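Local atomic coordinates of Crov588 (Cafeteriavirus, PDB entry 6NYR), a protein that is of unknown function but folds into a circular leucine-rich-repeat solenoid built from FNIP repeats. Residues 86-98 / 104-118. Numbering follows the deposited sequence.
Sequences NHSLEELQNLPKS and LGDVFNQEIVENVLP
Asn86 lays its amide across Val107, with ND2 3.4 Å from CG1 and the two side chains at about a right angle. Its OD1 bends over the following peptide to accept from His87 N in a short, bent bond, the donor tilted from the carbonyl plane, and also lies against Phe108 CA. His87 has CG anti to its carbonyl carbon (chi1 -60°), which sends the ring toward the start of 104-118; there NE2 accepts from Gly105 N at 3.1 Å in a nearly straight bond (170°), the donor lying close to the ring plane. ND1 donates weakly to Glu91 OE2, an oxygen also salt-bridged to Lys85, so the imidazole is held from two sides and its tautomer is probably fixed with the proton on ND1. The same ring turns an edge to the face of Phe108 in an offset edge-to-face pair, planes at 67°, while the carbonyl O of His87 sits at the Phe108 edge, 3.2 Å from CD1. Ser88 N-caps helix 89-93 through OG and Glu91 N. This short helix lies on the outer side of the leucine-rich-repeat ring, packed against the loop linking parallel strands 101-103 and 123-125. From it Leu89 brings CD2 to the rim of Phe108 at CZ, 3.8 Å away, and against Glu111 O. Leu92 reaches deeper: CD1 meets Phe108 CZ at 3.6 Å, CD2 touches Leu104 CD2 and covers part of one His87 face, and CB rests on Val116 CG1. Beyond the helix, Leu95 CB packs on Pro118 CG at 3.8 Å. Lys97, bent at chi2 and chi3, folds NZ to within 3.7 Å of Pro118 CA.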
ATOM      1  N   ASN A  86       0.431  -2.941 -33.432  1.00 54.66           N
ATOM      2  CA  ASN A  86       1.290  -2.361 -34.452  1.00 54.00           C
ATOM      3  C   ASN A  86       0.600  -1.151 -35.071  1.00 53.79           C
ATOM      4  O   ASN A  86      -0.583  -0.892 -34.835  1.00 55.36           O
ATOM      5  CB  ASN A  86       1.617  -3.401 -35.531  1.00 54.37           C
ATOM      6  CG  ASN A  86       2.891  -3.080 -36.290  1.00 54.65           C
ATOM      7  OD1 ASN A  86       3.386  -1.954 -36.256  1.00 53.69           O
ATOM      8  ND2 ASN A  86       3.430  -4.077 -36.983  1.00 54.71           N
ATOM      9  N   HIS A  87       1.356  -0.400 -35.871  1.00 55.38           N
ATOM     10  CA  HIS A  87       0.788   0.699 -36.633  1.00 58.77           C
ATOM     11  C   HIS A  87       1.421   0.749 -38.018  1.00 58.27           C
ATOM     12  O   HIS A  87       2.606   0.457 -38.196  1.00 59.89           O
ATOM     13  CB  HIS A  87       1.005   2.072 -35.959  1.00 61.79           C
ATOM     14  CG  HIS A  87       0.399   2.184 -34.596  1.00 65.40           C
ATOM     15  ND1 HIS A  87      -0.961   2.296 -34.390  1.00 67.28           N
ATOM     16  CD2 HIS A  87       0.969   2.215 -33.369  1.00 65.56           C
ATOM     17  CE1 HIS A  87      -1.201   2.377 -33.094  1.00 66.31           C
ATOM     18  NE2 HIS A  87      -0.047   2.333 -32.452  1.00 65.99           N
ATOM     19  N   SER A  88       0.612   1.138 -39.002  1.00 56.53           N
ATOM     20  CA  SER A  88       1.115   1.660 -40.265  1.00 55.98           C
ATOM     21  C   SER A  88       1.160   3.184 -40.168  1.00 56.99           C
ATOM     22  O   SER A  88       0.475   3.791 -39.340  1.00 58.05           O
ATOM     23  CB  SER A  88       0.234   1.235 -41.439  1.00 52.27           C
ATOM     24  OG  SER A  88      -0.888   2.084 -41.565  1.00 51.28           O
ATOM     25  N   LEU A  89       1.993   3.804 -41.007  1.00 55.45           N
ATOM     26  CA  LEU A  89       2.059   5.261 -41.004  1.00 58.43           C
ATOM     27  C   LEU A  89       0.741   5.884 -41.440  1.00 63.06           C
ATOM     28  O   LEU A  89       0.385   6.961 -40.949  1.00 65.33           O
ATOM     29  CB  LEU A  89       3.207   5.736 -41.892  1.00 56.50           C
ATOM     30  CG  LEU A  89       4.569   5.125 -41.539  1.00 56.81           C
ATOM     31  CD1 LEU A  89       5.616   5.474 -42.579  1.00 56.07           C
ATOM     32  CD2 LEU A  89       5.001   5.576 -40.151  1.00 53.83           C
ATOM     33  N   GLU A  90       0.024   5.241 -42.365  1.00 63.14           N
ATOM     34  CA  GLU A  90      -1.338   5.655 -42.674  1.00 64.00           C
ATOM     35  C   GLU A  90      -2.185   5.744 -41.411  1.00 57.66           C
ATOM     36  O   GLU A  90      -2.863   6.750 -41.175  1.00 51.24           O
ATOM     37  CB  GLU A  90      -1.969   4.681 -43.674  1.00 69.52           C
ATOM     38  CG  GLU A  90      -3.451   4.941 -43.921  1.00 74.12           C
ATOM     39  CD  GLU A  90      -3.932   4.426 -45.264  1.00 74.58           C
ATOM     40  OE1 GLU A  90      -3.360   4.835 -46.296  1.00 74.57           O
ATOM     41  OE2 GLU A  90      -4.888   3.623 -45.290  1.00 74.02           O
ATOM     42  N   GLU A  91      -2.172   4.689 -40.591  1.00 57.82           N
ATOM     43  CA  GLU A  91      -2.935   4.706 -39.347  1.00 60.53           C
ATOM     44  C   GLU A  91      -2.618   5.947 -38.519  1.00 58.78           C
ATOM     45  O   GLU A  91      -3.523   6.617 -38.006  1.00 58.06           O
ATOM     46  CB  GLU A  91      -2.659   3.434 -38.540  1.00 60.80           C
ATOM     47  CG  GLU A  91      -3.253   3.469 -37.141  1.00 61.46           C
ATOM     48  CD  GLU A  91      -3.491   2.089 -36.560  1.00 61.03           C
ATOM     49  OE1 GLU A  91      -3.541   1.106 -37.329  1.00 61.02           O
ATOM     50  OE2 GLU A  91      -3.639   1.990 -35.323  1.00 60.89           O
ATOM     51  N   LEU A  92      -1.329   6.263 -38.363  1.00 56.61           N
ATOM     52  CA  LEU A  92      -0.948   7.408 -37.543  1.00 58.44           C
ATOM     53  C   LEU A  92      -1.416   8.711 -38.178  1.00 56.69           C
ATOM     54  O   LEU A  92      -1.835   9.641 -37.478  1.00 54.51           O
ATOM     55  CB  LEU A  92       0.564   7.425 -37.339  1.00 58.41           C
ATOM     56  CG  LEU A  92       1.166   6.171 -36.706  1.00 58.58           C
ATOM     57  CD1 LEU A  92       2.659   6.368 -36.470  1.00 57.39           C
ATOM     58  CD2 LEU A  92       0.437   5.808 -35.421  1.00 57.24           C
ATOM     59  N   GLN A  93      -1.339   8.793 -39.506  1.00 59.94           N
ATOM     60  CA  GLN A  93      -1.817   9.964 -40.228  1.00 63.00           C
ATOM     61  C   GLN A  93      -3.326  10.116 -40.104  1.00 64.14           C
ATOM     62  O   GLN A  93      -3.848  11.232 -40.219  1.00 64.69           O
ATOM     63  CB  GLN A  93      -1.404   9.820 -41.692  1.00 62.22           C
ATOM     64  CG  GLN A  93      -1.159  11.089 -42.453  1.00 63.28           C
ATOM     65  CD  GLN A  93      -0.288  10.831 -43.677  1.00 60.88           C
ATOM     66  OE1 GLN A  93       0.310   9.761 -43.812  1.00 55.82           O
ATOM     67  NE2 GLN A  93      -0.216  11.808 -44.571  1.00 63.68           N
ATOM     68  N   ASN A  94      -4.034   9.020 -39.850  1.00 64.04           N
ATOM     69  CA  ASN A  94      -5.477   9.049 -39.668  1.00 66.38           C
ATOM     70  C   ASN A  94      -5.899   9.276 -38.224  1.00 66.21           C
ATOM     71  O   ASN A  94      -7.101   9.353 -37.958  1.00 67.92           O
ATOM     72  CB  ASN A  94      -6.091   7.740 -40.180  1.00 64.98           C
ATOM     73  CG  ASN A  94      -6.073   7.645 -41.694  1.00 63.83           C
ATOM     74  OD1 ASN A  94      -5.982   8.658 -42.390  1.00 64.74           O
ATOM     75  ND2 ASN A  94      -6.160   6.425 -42.214  1.00 60.78           N
ATOM     76  N   LEU A  95      -4.955   9.384 -37.290  1.00 65.36           N
ATOM     77  CA  LEU A  95      -5.304   9.770 -35.932  1.00 66.08           C
ATOM     78  C   LEU A  95      -6.016  11.123 -35.945  1.00 66.26           C
ATOM     79  O   LEU A  95      -5.696  11.995 -36.761  1.00 64.41           O
ATOM     80  CB  LEU A  95      -4.058   9.844 -35.053  1.00 65.78           C
ATOM     81  CG  LEU A  95      -3.372   8.521 -34.709  1.00 63.33           C
ATOM     82  CD1 LEU A  95      -2.057   8.778 -33.979  1.00 59.69           C
ATOM     83  CD2 LEU A  95      -4.274   7.623 -33.876  1.00 62.72           C
ATOM     84  N   PRO A  96      -6.993  11.321 -35.063  1.00 67.03           N
ATOM     85  CA  PRO A  96      -7.754  12.575 -35.084  1.00 66.57           C
ATOM     86  C   PRO A  96      -6.929  13.754 -34.592  1.00 65.34           C
ATOM     87  O   PRO A  96      -6.088  13.638 -33.696  1.00 63.75           O
ATOM     88  CB  PRO A  96      -8.934  12.293 -34.142  1.00 67.66           C
ATOM     89  CG  PRO A  96      -8.411  11.252 -33.194  1.00 66.66           C
ATOM     90  CD  PRO A  96      -7.444  10.403 -33.997  1.00 67.07           C
ATOM     91  N   LYS A  97      -7.189  14.915 -35.203  1.00 66.20           N
ATOM     92  CA  LYS A  97      -6.467  16.135 -34.865  1.00 65.08           C
ATOM     93  C   LYS A  97      -6.803  16.653 -33.470  1.00 62.33           C
ATOM     94  O   LYS A  97      -6.185  17.628 -33.026  1.00 63.85           O
ATOM     95  CB  LYS A  97      -6.750  17.225 -35.900  1.00 69.36           C
ATOM     96  CG  LYS A  97      -6.200  16.922 -37.294  1.00 73.04           C
ATOM     97  CD  LYS A  97      -4.701  16.602 -37.288  1.00 73.97           C
ATOM     98  CE  LYS A  97      -4.443  15.111 -37.078  1.00 72.44           C
ATOM     99  NZ  LYS A  97      -3.179  14.651 -37.740  1.00 70.32           N
ATOM    100  N   SER A  98      -7.787  16.062 -32.792  1.00 61.26           N
ATOM    101  CA  SER A  98      -8.051  16.416 -31.405  1.00 63.43           C
ATOM    102  C   SER A  98      -7.060  15.783 -30.435  1.00 64.07           C
ATOM    103  O   SER A  98      -7.011  16.193 -29.271  1.00 63.05           O
ATOM    104  CB  SER A  98      -9.473  15.996 -31.010  1.00 62.17           C
ATOM    105  OG  SER A  98      -9.657  14.598 -31.164  1.00 60.07           O
ATOM    106  N   LEU A 104       2.141   4.910 -28.408  1.00 51.85           N
ATOM    107  CA  LEU A 104       2.124   4.004 -29.544  1.00 52.74           C
ATOM    108  C   LEU A 104       2.196   2.551 -29.080  1.00 48.66           C
ATOM    109  O   LEU A 104       2.675   2.240 -27.985  1.00 48.57           O
ATOM    110  CB  LEU A 104       3.299   4.304 -30.470  1.00 55.05           C
ATOM    111  CG  LEU A 104       3.309   5.701 -31.085  1.00 58.40           C
ATOM    112  CD1 LEU A 104       4.643   5.997 -31.748  1.00 58.34           C
ATOM    113  CD2 LEU A 104       2.164   5.838 -32.078  1.00 59.69           C
ATOM    114  N   GLY A 105       1.690   1.658 -29.928  1.00 48.84           N
ATOM    115  CA  GLY A 105       1.845   0.239 -29.670  1.00 51.50           C
ATOM    116  C   GLY A 105       3.306  -0.171 -29.640  1.00 49.45           C
ATOM    117  O   GLY A 105       4.171   0.475 -30.234  1.00 47.42           O
ATOM    118  N   ASP A 106       3.581  -1.265 -28.933  1.00 49.85           N
ATOM    119  CA  ASP A 106       4.957  -1.687 -28.714  1.00 51.93           C
ATOM    120  C   ASP A 106       5.571  -2.390 -29.915  1.00 49.58           C
ATOM    121  O   ASP A 106       6.800  -2.503 -29.979  1.00 48.68           O
ATOM    122  CB  ASP A 106       5.027  -2.603 -27.490  1.00 52.88           C
ATOM    123  CG  ASP A 106       4.730  -1.866 -26.196  1.00 53.83           C
ATOM    124  OD1 ASP A 106       5.070  -0.668 -26.096  1.00 51.66           O
ATOM    125  OD2 ASP A 106       4.147  -2.483 -25.280  1.00 53.74           O
ATOM    126  N   VAL A 107       4.762  -2.866 -30.861  1.00 52.77           N
ATOM    127  CA  VAL A 107       5.335  -3.465 -32.059  1.00 56.05           C
ATOM    128  C   VAL A 107       5.858  -2.394 -33.016  1.00 54.09           C
ATOM    129  O   VAL A 107       6.851  -2.620 -33.717  1.00 49.45           O
ATOM    130  CB  VAL A 107       4.311  -4.358 -32.775  1.00 55.07           C
ATOM    131  CG1 VAL A 107       4.897  -4.909 -34.076  1.00 53.68           C
ATOM    132  CG2 VAL A 107       3.853  -5.492 -31.873  1.00 52.85           C
ATOM    133  N   PHE A 108       5.215  -1.230 -33.057  1.00 52.31           N
ATOM    134  CA  PHE A 108       5.541  -0.230 -34.060  1.00 51.75           C
ATOM    135  C   PHE A 108       7.032   0.068 -34.063  1.00 51.37           C
ATOM    136  O   PHE A 108       7.632   0.338 -33.021  1.00 51.82           O
ATOM    137  CB  PHE A 108       4.761   1.053 -33.800  1.00 49.27           C
ATOM    138  CG  PHE A 108       5.018   2.122 -34.816  1.00 50.59           C
ATOM    139  CD1 PHE A 108       4.520   1.998 -36.102  1.00 50.52           C
ATOM    140  CD2 PHE A 108       5.755   3.246 -34.496  1.00 51.40           C
ATOM    141  CE1 PHE A 108       4.743   2.975 -37.044  1.00 50.69           C
ATOM    142  CE2 PHE A 108       5.984   4.229 -35.436  1.00 50.92           C
ATOM    143  CZ  PHE A 108       5.480   4.094 -36.714  1.00 49.87           C
ATOM    144  N   ASN A 109       7.623   0.041 -35.252  1.00 50.40           N
ATOM    145  CA  ASN A 109       9.054   0.259 -35.391  1.00 50.24           C
ATOM    146  C   ASN A 109       9.373   0.668 -36.823  1.00 46.61           C
ATOM    147  O   ASN A 109      10.173   0.014 -37.498  1.00 46.62           O
ATOM    148  CB  ASN A 109       9.822  -1.003 -34.998  1.00 46.66           C
ATOM    149  CG  ASN A 109      11.311  -0.769 -34.934  1.00 44.95           C
ATOM    150  OD1 ASN A 109      11.763   0.369 -34.815  1.00 44.12           O
ATOM    151  ND2 ASN A 109      12.082  -1.839 -35.021  1.00 43.08           N
ATOM    152  N   GLN A 110       8.750   1.748 -37.284  1.00 47.39           N
ATOM    153  CA  GLN A 110       8.999   2.305 -38.605  1.00 49.28           C
ATOM    154  C   GLN A 110       9.312   3.787 -38.462  1.00 44.35           C
ATOM    155  O   GLN A 110       8.826   4.455 -37.545  1.00 42.93           O
ATOM    156  CB  GLN A 110       7.807   2.133 -39.542  1.00 53.52           C
ATOM    157  CG  GLN A 110       7.442   0.705 -39.854  1.00 56.64           C
ATOM    158  CD  GLN A 110       6.083   0.604 -40.519  1.00 60.37           C
ATOM    159  OE1 GLN A 110       5.864   1.134 -41.608  1.00 63.04           O
ATOM    160  NE2 GLN A 110       5.155  -0.069 -39.852  1.00 60.87           N
ATOM    161  N   GLU A 111      10.116   4.302 -39.385  1.00 45.19           N
ATOM    162  CA  GLU A 111      10.543   5.693 -39.315  1.00 46.31           C
ATOM    163  C   GLU A 111       9.343   6.613 -39.503  1.00 45.67           C
ATOM    164  O   GLU A 111       8.646   6.539 -40.520  1.00 46.81           O
ATOM    165  CB  GLU A 111      11.616   5.955 -40.368  1.00 46.41           C
ATOM    166  CG  GLU A 111      12.197   7.346 -40.326  1.00 47.13           C
ATOM    167  CD  GLU A 111      13.518   7.440 -41.069  1.00 51.69           C
ATOM    168  OE1 GLU A 111      14.171   6.390 -41.260  1.00 48.28           O
ATOM    169  OE2 GLU A 111      13.912   8.564 -41.446  1.00 53.69           O
ATOM    170  N   ILE A 112       9.088   7.459 -38.511  1.00 45.57           N
ATOM    171  CA  ILE A 112       8.049   8.480 -38.601  1.00 47.55           C
ATOM    172  C   ILE A 112       8.663   9.720 -39.240  1.00 46.48           C
ATOM    173  O   ILE A 112       9.657  10.256 -38.740  1.00 48.29           O
ATOM    174  CB  ILE A 112       7.457   8.816 -37.225  1.00 48.52           C
ATOM    175  CG1 ILE A 112       6.756   7.598 -36.629  1.00 50.15           C
ATOM    176  CG2 ILE A 112       6.503  10.007 -37.335  1.00 46.82           C
ATOM    177  CD1 ILE A 112       6.283   7.807 -35.204  1.00 50.05           C
ATOM    178  N   VAL A 113       8.059  10.191 -40.329  1.00 49.92           N
ATOM    179  CA  VAL A 113       8.548  11.380 -41.015  1.00 52.01           C
ATOM    180  C   VAL A 113       7.650  12.578 -40.738  1.00 53.30           C
ATOM    181  O   VAL A 113       6.712  12.496 -39.941  1.00 50.89           O
ATOM    182  CB  VAL A 113       8.673  11.130 -42.530  1.00 53.03           C
ATOM    183  CG1 VAL A 113       9.834  10.185 -42.819  1.00 52.52           C
ATOM    184  CG2 VAL A 113       7.380  10.550 -43.090  1.00 53.55           C
ATOM    185  N   GLU A 114       7.957  13.703 -41.381  1.00 56.42           N
ATOM    186  CA  GLU A 114       7.247  14.950 -41.136  1.00 59.59           C
ATOM    187  C   GLU A 114       5.760  14.817 -41.437  1.00 59.26           C
ATOM    188  O   GLU A 114       5.343  14.084 -42.338  1.00 57.40           O
ATOM    189  CB  GLU A 114       7.854  16.060 -41.998  1.00 65.16           C
ATOM    190  CG  GLU A 114       7.296  17.446 -41.756  1.00 71.86           C
ATOM    191  CD  GLU A 114       8.095  18.522 -42.473  1.00 77.12           C
ATOM    192  OE1 GLU A 114       9.087  18.178 -43.152  1.00 76.78           O
ATOM    193  OE2 GLU A 114       7.732  19.710 -42.354  1.00 78.09           O
ATOM    194  N   ASN A 115       4.958  15.539 -40.654  1.00 61.73           N
ATOM    195  CA  ASN A 115       3.519  15.663 -40.886  1.00 64.77           C
ATOM    196  C   ASN A 115       2.810  14.316 -40.806  1.00 65.63           C
ATOM    197  O   ASN A 115       1.950  13.996 -41.631  1.00 70.23           O
ATOM    198  CB  ASN A 115       3.232  16.329 -42.234  1.00 67.76           C
ATOM    199  CG  ASN A 115       3.568  17.804 -42.243  1.00 71.15           C
ATOM    200  OD1 ASN A 115       4.400  18.259 -43.029  1.00 74.37           O
ATOM    201  ND2 ASN A 115       2.919  18.564 -41.369  1.00 72.09           N
ATOM    202  N   VAL A 116       3.163  13.519 -39.806  1.00 61.86           N
ATOM    203  CA  VAL A 116       2.474  12.264 -39.518  1.00 58.89           C
ATOM    204  C   VAL A 116       1.775  12.318 -38.160  1.00 59.67           C
ATOM    205  O   VAL A 116       0.553  12.182 -38.074  1.00 59.48           O
ATOM    206  CB  VAL A 116       3.440  11.062 -39.607  1.00 58.32           C
ATOM    207  CG1 VAL A 116       2.701   9.762 -39.324  1.00 59.30           C
ATOM    208  CG2 VAL A 116       4.107  11.018 -40.975  1.00 56.34           C
ATOM    209  N   LEU A 117       2.534  12.534 -37.084  1.00 60.06           N
ATOM    210  CA  LEU A 117       1.942  12.601 -35.755  1.00 60.07           C
ATOM    211  C   LEU A 117       1.003  13.806 -35.654  1.00 61.58           C
ATOM    212  O   LEU A 117       1.275  14.862 -36.242  1.00 61.82           O
ATOM    213  CB  LEU A 117       3.034  12.698 -34.699  1.00 62.07           C
ATOM    214  CG  LEU A 117       3.528  11.443 -33.979  1.00 65.52           C
ATOM    215  CD1 LEU A 117       2.879  10.159 -34.447  1.00 66.51           C
ATOM    216  CD2 LEU A 117       5.063  11.334 -34.104  1.00 65.18           C
ATOM    217  N   PRO A 118      -0.093  13.686 -34.905  1.00 60.30           N
ATOM    218  CA  PRO A 118      -1.012  14.824 -34.743  1.00 58.47           C
ATOM    219  C   PRO A 118      -0.284  16.088 -34.309  1.00 58.24           C
ATOM    220  O   PRO A 118       0.532  16.074 -33.385  1.00 61.48           O
ATOM    221  CB  PRO A 118      -1.993  14.335 -33.673  1.00 61.89           C
ATOM    222  CG  PRO A 118      -2.005  12.835 -33.841  1.00 62.61           C
ATOM    223  CD  PRO A 118      -0.597  12.457 -34.258  1.00 61.66           C
TER